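Local coordinates for protein Phthiocerol/phthiodiolone dimycocerosyl transferase (Mycobacterium tuberculosis, PDB 1Q9J) that probably transfers mycocerosic acids from mycocerosic acid synthase onto phthiocerol, phthiodiolone and phenolphthiocerol, completing the synthesis of the dimycocerosate esters, at residues P259-R269 with A281-A292; L341-S349 with L376-Y384. One frame throughout, in Å; residues are numbered along the deposited sequence.

How the contacts relate
Both contacts belong to one six-stranded mixed sheet in the C-terminal half of the enzyme, with centres 11 Å apart. Across it the four strands run in the order 285-292, 260-267, 342-345, 378-384, so contact 1 is the antiparallel pair at one edge and contact 2 a parallel pair further in. They join at strands 260-267 and 342-345, where V342 probably makes backbone hydrogen bonds to P261 and V263. Along the chain contact 1 closes before contact 2 opens. L285 of contact 1 and T345 of contact 2 lie about 6 and 8 Å, side chain to side chain, from H124, the likely proton acceptor, so the shared sheet passes close to the active site.

Contact 1: residues P259-R269 with A281-A292; sequences PIPYVYPVDLR and ATNLLGAASYLA
From I260 opposite A292 to D267 opposite L285, strands 260-267 and 285-292 pair as an antiparallel ladder, their axes approaching to 4.2 Å at 138° between chain directions. This ladder forms one edge of the six-stranded sheet: 285-292 is outermost within the chain, and 342-345 lies beyond 260-267. Two-way bonding links I260 with A292, Y262 with Y290 (one bond weak), Y264 with A288 and V266 with G286; L268 N extends it to L284 O at 3.0 Å.

Side chains alternate between two faces. On one, Y264 CG lies between the backbone N and the carbonyl carbon (chi1 54°), which brings the ring over A288 CB in a CH-pi contact, 4.0 Å from the centroid, while V266 CG2 touches the same methyl at 3.8 Å. Y262 and Y290 meet at a ring edge, with Y290 CD2 4.2 Å from Y262 CB; helix 300-317 covers Y264 and Y290, and the Y290 hydroxyl is hydrogen-bonded to D306. On the other face V263 CG1 meets A287 CB, and L291 CD1 packs alongside P259 CB, just before the strand, at 3.6 Å.

Past the strand ends the two segments approach the probable active site. L284 CB lies over one face of the R269 guanidinium, whose NH1 forms a salt bridge with D128, a residue with a probable structural role there; NH2 is bonded to P278 O. D267 OD1 closes an Asx turn by accepting R269 N, and from the opposite face of the carboxylate plane it takes R269 NH1 at 2.9 Å, a salt bridge with OD1 in the plane of the guanidinium.

Contact 2: residues L341-S349 with L376-Y384; sequences LVFCTDATS and LDLYSCAVY
A parallel beta ladder joins C344 and T345 to Y379 and S380 inside the six-stranded mixed sheet, with 260-267 flanking one strand and 387-393 the other. The 26 residues linking the two strands include strand 360-368, which is built into the other large sheet, so the chain visits the other half of the protein before returning to lie beside 342-345. The strand axes come within 4.5 Å and diverge by 25°. Y379 N gives a nearly straight bond to F343 O at 2.7 Å, and T345 N in turn donates to Y379 O at 3.1 Å; the N-H and the C=O of Y379 are thus both used by the one neighbouring strand. Beyond them the pairing slackens: the bond from C381 N to T345 O is weak, and an inverse gamma turn centred on D346 follows in the 341-349 segment.

On the face of C344 and Y379, with chi1 at 177° the C344 SG swings away from its backbone N and lies 4.0 Å from Y379 CB. V342 CG1 approaches Y379 CD1 obliquely at 3.9 Å, while F343 O lies in the plane of the tyrosine ring, at its edge. The ring also stacks with H392, and its hydroxyl is bonded to E249 and S402, tying the ladder to helix 237-253 and helix 399-412. The opposite face carries F343, T345 and L378, with F327 packed on the first two and F368 on L378. Here a single methyl bridges two residues: L378 CD1 lies 3.5 Å from F343 CB and 3.6 Å from T345 OG1.

Contact 1: residues P259-R269 with A281-A292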
loop_
_atom_site.group_PDB
_atom_site.type_symbol
_atom_site.label_atom_id
_atom_site.label_comp_id
_atom_site.label_asym_id
_atom_site.label_seq_id
_atom_site.Cartn_x
_atom_site.Cartn_y
_atom_site.Cartn_z
ATOM N N PRO A 259 -10.657 -3.692 -24.417
ATOM C CA PRO A 259 -9.971 -2.724 -23.554
ATOM C C PRO A 259 -9.469 -3.299 -22.228
ATOM O O PRO A 259 -9.887 -4.379 -21.802
ATOM C CB PRO A 259 -11.023 -1.633 -23.356
ATOM C CG PRO A 259 -12.305 -2.407 -23.403
ATOM C CD PRO A 259 -12.077 -3.332 -24.575
ATOM N N ILE A 260 -8.559 -2.575 -21.588
ATOM C CA ILE A 260 -8.014 -2.999 -20.309
ATOM C C ILE A 260 -8.209 -1.914 -19.265
ATOM O O ILE A 260 -7.464 -0.934 -19.228
ATOM C CB ILE A 260 -6.511 -3.299 -20.395
ATOM C CG1 ILE A 260 -6.275 -4.502 -21.302
ATOM C CG2 ILE A 260 -5.950 -3.559 -18.996
ATOM C CD1 ILE A 260 -4.816 -4.768 -21.554
ATOM N N PRO A 261 -9.224 -2.072 -18.409
ATOM C CA PRO A 261 -9.518 -1.100 -17.350
ATOM C C PRO A 261 -8.374 -1.029 -16.339
ATOM O O PRO A 261 -7.967 -2.046 -15.783
ATOM C CB PRO A 261 -10.817 -1.632 -16.742
ATOM C CG PRO A 261 -10.718 -3.111 -16.983
ATOM C CD PRO A 261 -10.180 -3.191 -18.379
ATOM N N TYR A 262 -7.856 0.173 -16.116
ATOM C CA TYR A 262 -6.747 0.362 -15.191
ATOM C C TYR A 262 -7.129 1.253 -14.009
ATOM O O TYR A 262 -7.940 2.171 -14.143
ATOM C CB TYR A 262 -5.556 0.950 -15.955
ATOM C CG TYR A 262 -4.313 1.195 -15.133
ATOM C CD1 TYR A 262 -3.875 0.273 -14.186
ATOM C CD2 TYR A 262 -3.541 2.332 -15.344
ATOM C CE1 TYR A 262 -2.692 0.487 -13.471
ATOM C CE2 TYR A 262 -2.362 2.551 -14.641
ATOM C CZ TYR A 262 -1.941 1.633 -13.707
ATOM O OH TYR A 262 -0.778 1.882 -13.003
ATOM N N VAL A 263 -6.570 0.959 -12.841
ATOM C CA VAL A 263 -6.858 1.752 -11.652
ATOM C C VAL A 263 -5.636 1.820 -10.746
ATOM O O VAL A 263 -4.962 0.816 -10.518
ATOM C CB VAL A 263 -8.024 1.164 -10.830
ATOM C CG1 VAL A 263 -8.320 2.079 -9.652
ATOM C CG2 VAL A 263 -9.257 0.987 -11.690
ATOM N N TYR A 264 -5.340 3.013 -10.251
ATOM C CA TYR A 264 -4.211 3.186 -9.348
ATOM C C TYR A 264 -4.567 4.214 -8.281
ATOM O O TYR A 264 -5.523 4.995 -8.433
ATOM C CB TYR A 264 -2.929 3.582 -10.099
ATOM C CG TYR A 264 -3.060 4.792 -10.987
ATOM C CD1 TYR A 264 -2.301 5.934 -10.758
ATOM C CD2 TYR A 264 -3.949 4.799 -12.054
ATOM C CE1 TYR A 264 -2.427 7.053 -11.568
ATOM C CE2 TYR A 264 -4.082 5.911 -12.872
ATOM C CZ TYR A 264 -3.320 7.038 -12.624
ATOM O OH TYR A 264 -3.471 8.145 -13.433
ATOM N N PRO A 265 -3.803 4.226 -7.183
ATOM C CA PRO A 265 -4.038 5.147 -6.071
ATOM C C PRO A 265 -3.603 6.597 -6.291
ATOM O O PRO A 265 -2.670 6.860 -7.044
ATOM C CB PRO A 265 -3.265 4.488 -4.939
ATOM C CG PRO A 265 -2.053 3.948 -5.656
ATOM C CD PRO A 265 -2.652 3.341 -6.906
ATOM N N VAL A 266 -4.303 7.532 -5.647
ATOM C CA VAL A 266 -3.961 8.958 -5.695
ATOM C C VAL A 266 -4.164 9.524 -4.297
ATOM O O VAL A 266 -5.302 9.664 -3.829
ATOM C CB VAL A 266 -4.835 9.789 -6.684
ATOM C CG1 VAL A 266 -4.460 11.270 -6.565
ATOM C CG2 VAL A 266 -4.614 9.330 -8.116
ATOM N N ASP A 267 -3.056 9.843 -3.636
ATOM C CA ASP A 267 -3.107 10.381 -2.281
ATOM C C ASP A 267 -3.733 11.780 -2.276
ATOM O O ASP A 267 -3.109 12.764 -2.662
ATOM C CB ASP A 267 -1.694 10.442 -1.670
ATOM C CG ASP A 267 -1.712 10.431 -0.145
ATOM O OD1 ASP A 267 -2.792 10.677 0.449
ATOM O OD2 ASP A 267 -0.647 10.187 0.465
ATOM N N LEU A 268 -4.975 11.847 -1.834
ATOM C CA LEU A 268 -5.675 13.105 -1.767
ATOM C C LEU A 268 -5.055 14.069 -0.744
ATOM O O LEU A 268 -5.494 15.208 -0.603
ATOM C CB LEU A 268 -7.158 12.854 -1.444
ATOM C CG LEU A 268 -7.886 12.069 -2.544
ATOM C CD1 LEU A 268 -9.374 11.969 -2.269
ATOM C CD2 LEU A 268 -7.653 12.764 -3.875
ATOM N N ARG A 269 -4.034 13.622 -0.027
ATOM C CA ARG A 269 -3.408 14.475 0.976
ATOM C C ARG A 269 -2.752 15.714 0.365
ATOM O O ARG A 269 -2.772 16.779 0.977
ATOM C CB ARG A 269 -2.368 13.685 1.770
ATOM C CG ARG A 269 -2.952 12.678 2.745
ATOM C CD ARG A 269 -1.836 11.842 3.409
ATOM N NE ARG A 269 -2.340 10.920 4.434
ATOM C CZ ARG A 269 -2.992 9.781 4.193
ATOM N NH1 ARG A 269 -3.235 9.381 2.953
ATOM N NH2 ARG A 269 -3.422 9.036 5.207
ATOM N N ALA A 281 -5.392 11.153 8.586
ATOM C CA ALA A 281 -6.469 10.311 8.077
ATOM C C ALA A 281 -6.034 8.837 8.019
ATOM O O ALA A 281 -4.838 8.520 7.919
ATOM C CB ALA A 281 -6.901 10.778 6.685
ATOM N N THR A 282 -7.025 7.950 8.072
ATOM C CA THR A 282 -6.815 6.504 8.011
ATOM C C THR A 282 -6.371 6.126 6.614
ATOM O O THR A 282 -5.235 5.722 6.359
ATOM C CB THR A 282 -8.126 5.752 8.287
ATOM O OG1 THR A 282 -8.439 5.811 9.682
ATOM C CG2 THR A 282 -7.991 4.326 7.885
ATOM N N ASN A 283 -7.316 6.262 5.704
ATOM C CA ASN A 283 -7.081 5.935 4.321
ATOM C C ASN A 283 -7.568 7.113 3.469
ATOM O O ASN A 283 -8.745 7.468 3.492
ATOM C CB ASN A 283 -7.832 4.629 4.007
ATOM C CG ASN A 283 -7.183 3.403 4.660
ATOM O OD1 ASN A 283 -6.084 2.987 4.258
ATOM N ND2 ASN A 283 -7.854 2.825 5.672
ATOM N N LEU A 284 -6.648 7.745 2.755
ATOM C CA LEU A 284 -7.017 8.861 1.916
ATOM C C LEU A 284 -6.429 8.684 0.512
ATOM O O LEU A 284 -5.791 9.581 -0.035
ATOM C CB LEU A 284 -6.529 10.179 2.526
ATOM C CG LEU A 284 -7.260 11.449 2.040
ATOM C CD1 LEU A 284 -8.662 11.509 2.634
ATOM C CD2 LEU A 284 -6.477 12.678 2.439
ATOM N N LEU A 285 -6.628 7.508 -0.066
ATOM C CA LEU A 285 -6.131 7.267 -1.397
ATOM C C LEU A 285 -7.295 7.198 -2.365
ATOM O O LEU A 285 -8.115 6.281 -2.312
ATOM C CB LEU A 285 -5.308 5.982 -1.447
ATOM C CG LEU A 285 -4.073 5.986 -0.552
ATOM C CD1 LEU A 285 -3.359 4.656 -0.698
ATOM C CD2 LEU A 285 -3.132 7.132 -0.900
ATOM N N GLY A 286 -7.386 8.203 -3.230
ATOM C CA GLY A 286 -8.450 8.219 -4.209
ATOM C C GLY A 286 -8.090 7.245 -5.310
ATOM O O GLY A 286 -6.936 6.836 -5.437
ATOM N N ALA A 287 -9.075 6.861 -6.105
ATOM C CA ALA A 287 -8.830 5.932 -7.194
ATOM C C ALA A 287 -8.968 6.644 -8.530
ATOM O O ALA A 287 -9.977 7.303 -8.813
ATOM C CB ALA A 287 -9.814 4.766 -7.126
ATOM N N ALA A 288 -7.942 6.498 -9.350
ATOM C CA ALA A 288 -7.931 7.100 -10.667
ATOM C C ALA A 288 -8.197 5.996 -11.687
ATOM O O ALA A 288 -7.447 5.022 -11.758
ATOM C CB ALA A 288 -6.572 7.748 -10.921
ATOM N N SER A 289 -9.272 6.132 -12.460
ATOM C CA SER A 289 -9.595 5.131 -13.475
ATOM C C SER A 289 -8.976 5.521 -14.812
ATOM O O SER A 289 -8.602 6.678 -15.025
ATOM C CB SER A 289 -11.109 4.976 -13.635
ATOM O OG SER A 289 -11.718 6.174 -14.084
ATOM N N TYR A 290 -8.866 4.545 -15.706
ATOM C CA TYR A 290 -8.279 4.762 -17.021
ATOM C C TYR A 290 -8.470 3.545 -17.910
ATOM O O TYR A 290 -7.845 2.511 -17.678
ATOM C CB TYR A 290 -6.787 5.021 -16.897
ATOM C CG TYR A 290 -6.110 5.098 -18.238
ATOM C CD1 TYR A 290 -6.297 6.198 -19.065
ATOM C CD2 TYR A 290 -5.303 4.060 -18.692
ATOM C CE1 TYR A 290 -5.694 6.266 -20.313
ATOM C CE2 TYR A 290 -4.698 4.115 -19.940
ATOM C CZ TYR A 290 -4.894 5.220 -20.743
ATOM O OH TYR A 290 -4.278 5.299 -21.969
ATOM N N LEU A 291 -9.306 3.675 -18.935
ATOM C CA LEU A 291 -9.569 2.569 -19.856
ATOM C C LEU A 291 -8.511 2.499 -20.950
ATOM O O LEU A 291 -8.602 3.207 -21.945
ATOM C CB LEU A 291 -10.945 2.737 -20.496
ATOM C CG LEU A 291 -11.505 1.550 -21.271
ATOM C CD1 LEU A 291 -11.589 0.319 -20.362
ATOM C CD2 LEU A 291 -12.886 1.926 -21.800
ATOM N N ALA A 292 -7.512 1.643 -20.763
ATOM C CA ALA A 292 -6.447 1.494 -21.741
ATOM C C ALA A 292 -6.909 0.643 -22.913
ATOM O O ALA A 292 -7.493 -0.429 -22.733
ATOM C CB ALA A 292 -5.224 0.870 -21.096
#

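Contact 2: residues L341-S349 with L376-Y384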
loop_
_atom_site.group_PDB
_atom_site.type_symbol
_atom_site.label_atom_id
_atom_site.label_comp_id
_atom_site.label_asym_id
_atom_site.label_seq_id
_atom_site.Cartn_x
_atom_site.Cartn_y
_atom_site.Cartn_z
ATOM N N LEU A 341 -9.832 -6.071 -14.258
ATOM C CA LEU A 341 -9.217 -4.804 -13.900
ATOM C C LEU A 341 -7.768 -5.030 -13.532
ATOM O O LEU A 341 -7.411 -6.066 -12.970
ATOM C CB LEU A 341 -9.928 -4.162 -12.710
ATOM C CG LEU A 341 -11.082 -3.204 -12.970
ATOM C CD1 LEU A 341 -12.221 -3.951 -13.638
ATOM C CD2 LEU A 341 -11.541 -2.601 -11.653
ATOM N N VAL A 342 -6.935 -4.052 -13.860
ATOM C CA VAL A 342 -5.520 -4.122 -13.547
ATOM C C VAL A 342 -5.241 -3.061 -12.492
ATOM O O VAL A 342 -5.391 -1.866 -12.753
ATOM C CB VAL A 342 -4.661 -3.836 -14.784
ATOM C CG1 VAL A 342 -3.188 -4.009 -14.452
ATOM C CG2 VAL A 342 -5.068 -4.753 -15.904
ATOM N N PHE A 343 -4.863 -3.505 -11.296
ATOM C CA PHE A 343 -4.559 -2.591 -10.204
ATOM C C PHE A 343 -3.068 -2.493 -10.005
ATOM O O PHE A 343 -2.371 -3.505 -9.951
ATOM C CB PHE A 343 -5.171 -3.054 -8.883
ATOM C CG PHE A 343 -6.655 -2.937 -8.828
ATOM C CD1 PHE A 343 -7.461 -3.985 -9.247
ATOM C CD2 PHE A 343 -7.253 -1.767 -8.373
ATOM C CE1 PHE A 343 -8.863 -3.877 -9.215
ATOM C CE2 PHE A 343 -8.655 -1.633 -8.332
ATOM C CZ PHE A 343 -9.460 -2.692 -8.755
ATOM N N CYS A 344 -2.571 -1.272 -9.903
ATOM C CA CYS A 344 -1.153 -1.100 -9.666
ATOM C C CYS A 344 -0.905 0.075 -8.729
ATOM O O CYS A 344 -1.413 1.174 -8.958
ATOM C CB CYS A 344 -0.410 -0.906 -10.987
ATOM S SG CYS A 344 1.345 -0.604 -10.739
ATOM N N THR A 345 -0.141 -0.180 -7.663
ATOM C CA THR A 345 0.198 0.840 -6.669
ATOM C C THR A 345 1.627 1.290 -6.804
ATOM O O THR A 345 2.551 0.483 -6.770
ATOM C CB THR A 345 0.088 0.352 -5.226
ATOM O OG1 THR A 345 -1.205 -0.206 -5.003
ATOM C CG2 THR A 345 0.308 1.527 -4.267
ATOM N N ASP A 346 1.793 2.595 -6.924
ATOM C CA ASP A 346 3.101 3.196 -7.048
ATOM C C ASP A 346 3.567 3.539 -5.630
ATOM O O ASP A 346 3.705 4.712 -5.282
ATOM C CB ASP A 346 2.975 4.447 -7.924
ATOM C CG ASP A 346 2.356 4.141 -9.299
ATOM O OD1 ASP A 346 3.110 4.124 -10.298
ATOM O OD2 ASP A 346 1.123 3.908 -9.379
ATOM N N ALA A 347 3.795 2.509 -4.818
ATOM C CA ALA A 347 4.233 2.706 -3.442
ATOM C C ALA A 347 5.747 2.674 -3.270
ATOM O O ALA A 347 6.260 2.141 -2.286
ATOM C CB ALA A 347 3.582 1.665 -2.536
ATOM N N THR A 348 6.461 3.260 -4.224
ATOM C CA THR A 348 7.919 3.307 -4.156
ATOM C C THR A 348 8.304 4.125 -2.921
ATOM O O THR A 348 7.942 5.297 -2.821
ATOM C CB THR A 348 8.541 3.974 -5.444
ATOM O OG1 THR A 348 8.253 5.377 -5.460
ATOM C CG2 THR A 348 7.961 3.349 -6.714
ATOM N N SER A 349 9.017 3.517 -1.974
ATOM C CA SER A 349 9.413 4.248 -0.774
ATOM C C SER A 349 10.322 3.492 0.204
ATOM O O SER A 349 10.843 2.410 -0.084
ATOM C CB SER A 349 8.157 4.727 -0.033
ATOM O OG SER A 349 8.482 5.683 0.953
ATOM N N LEU A 376 -7.552 -10.535 -4.819
ATOM C CA LEU A 376 -6.611 -9.448 -4.899
ATOM C C LEU A 376 -5.612 -9.618 -6.021
ATOM O O LEU A 376 -4.578 -10.265 -5.854
ATOM C CB LEU A 376 -5.866 -9.293 -3.574
ATOM C CG LEU A 376 -4.856 -8.140 -3.523
ATOM C CD1 LEU A 376 -5.609 -6.831 -3.628
ATOM C CD2 LEU A 376 -4.056 -8.197 -2.243
ATOM N N ASP A 377 -5.921 -9.058 -7.180
ATOM C CA ASP A 377 -4.979 -9.143 -8.282
ATOM C C ASP A 377 -4.333 -7.761 -8.338
ATOM O O ASP A 377 -4.935 -6.816 -8.838
ATOM C CB ASP A 377 -5.704 -9.438 -9.593
ATOM C CG ASP A 377 -4.876 -10.284 -10.519
ATOM O OD1 ASP A 377 -3.647 -10.025 -10.597
ATOM O OD2 ASP A 377 -5.451 -11.202 -11.159
ATOM N N LEU A 378 -3.112 -7.634 -7.832
ATOM C CA LEU A 378 -2.478 -6.327 -7.822
ATOM C C LEU A 378 -0.992 -6.273 -8.175
ATOM O O LEU A 378 -0.228 -7.154 -7.794
ATOM C CB LEU A 378 -2.699 -5.680 -6.449
ATOM C CG LEU A 378 -1.967 -4.362 -6.148
ATOM C CD1 LEU A 378 -2.915 -3.181 -6.244
ATOM C CD2 LEU A 378 -1.371 -4.445 -4.771
ATOM N N TYR A 379 -0.591 -5.233 -8.911
ATOM C CA TYR A 379 0.811 -5.033 -9.294
ATOM C C TYR A 379 1.360 -3.906 -8.407
ATOM O O TYR A 379 0.598 -3.136 -7.827
ATOM C CB TYR A 379 0.937 -4.619 -10.769
ATOM C CG TYR A 379 0.735 -5.730 -11.781
ATOM C CD1 TYR A 379 -0.518 -5.967 -12.347
ATOM C CD2 TYR A 379 1.802 -6.545 -12.173
ATOM C CE1 TYR A 379 -0.703 -6.982 -13.277
ATOM C CE2 TYR A 379 1.629 -7.565 -13.101
ATOM C CZ TYR A 379 0.372 -7.777 -13.654
ATOM O OH TYR A 379 0.188 -8.776 -14.588
ATOM N N SER A 380 2.677 -3.797 -8.312
ATOM C CA SER A 380 3.270 -2.772 -7.478
ATOM C C SER A 380 4.742 -2.588 -7.819
ATOM O O SER A 380 5.377 -3.510 -8.309
ATOM C CB SER A 380 3.105 -3.171 -6.013
ATOM O OG SER A 380 4.297 -2.925 -5.259
ATOM N N CYS A 381 5.293 -1.407 -7.570
ATOM C CA CYS A 381 6.698 -1.200 -7.886
ATOM C C CYS A 381 7.337 -0.249 -6.897
ATOM O O CYS A 381 6.637 0.443 -6.171
ATOM C CB CYS A 381 6.851 -0.657 -9.313
ATOM S SG CYS A 381 6.024 0.915 -9.615
ATOM N N ALA A 382 8.665 -0.230 -6.865
ATOM C CA ALA A 382 9.413 0.650 -5.977
ATOM C C ALA A 382 10.899 0.565 -6.311
ATOM O O ALA A 382 11.392 -0.462 -6.790
ATOM C CB ALA A 382 9.174 0.275 -4.522
ATOM N N VAL A 383 11.613 1.654 -6.067
ATOM C CA VAL A 383 13.034 1.676 -6.346
ATOM C C VAL A 383 13.807 1.593 -5.045
ATOM O O VAL A 383 13.910 2.563 -4.288
ATOM C CB VAL A 383 13.405 2.937 -7.112
ATOM C CG1 VAL A 383 14.888 2.926 -7.457
ATOM C CG2 VAL A 383 12.563 3.014 -8.369
ATOM N N TYR A 384 14.337 0.403 -4.796
ATOM C CA TYR A 384 15.096 0.132 -3.592
ATOM C C TYR A 384 16.565 0.212 -3.952
ATOM O O TYR A 384 16.998 -0.378 -4.940
ATOM C CB TYR A 384 14.762 -1.275 -3.066
ATOM C CG TYR A 384 15.346 -1.584 -1.703
ATOM C CD1 TYR A 384 14.627 -1.333 -0.538
ATOM C CD2 TYR A 384 16.649 -2.064 -1.576
ATOM C CE1 TYR A 384 15.194 -1.546 0.720
ATOM C CE2 TYR A 384 17.227 -2.278 -0.323
ATOM C CZ TYR A 384 16.495 -2.012 0.821
ATOM O OH TYR A 384 17.087 -2.166 2.056
#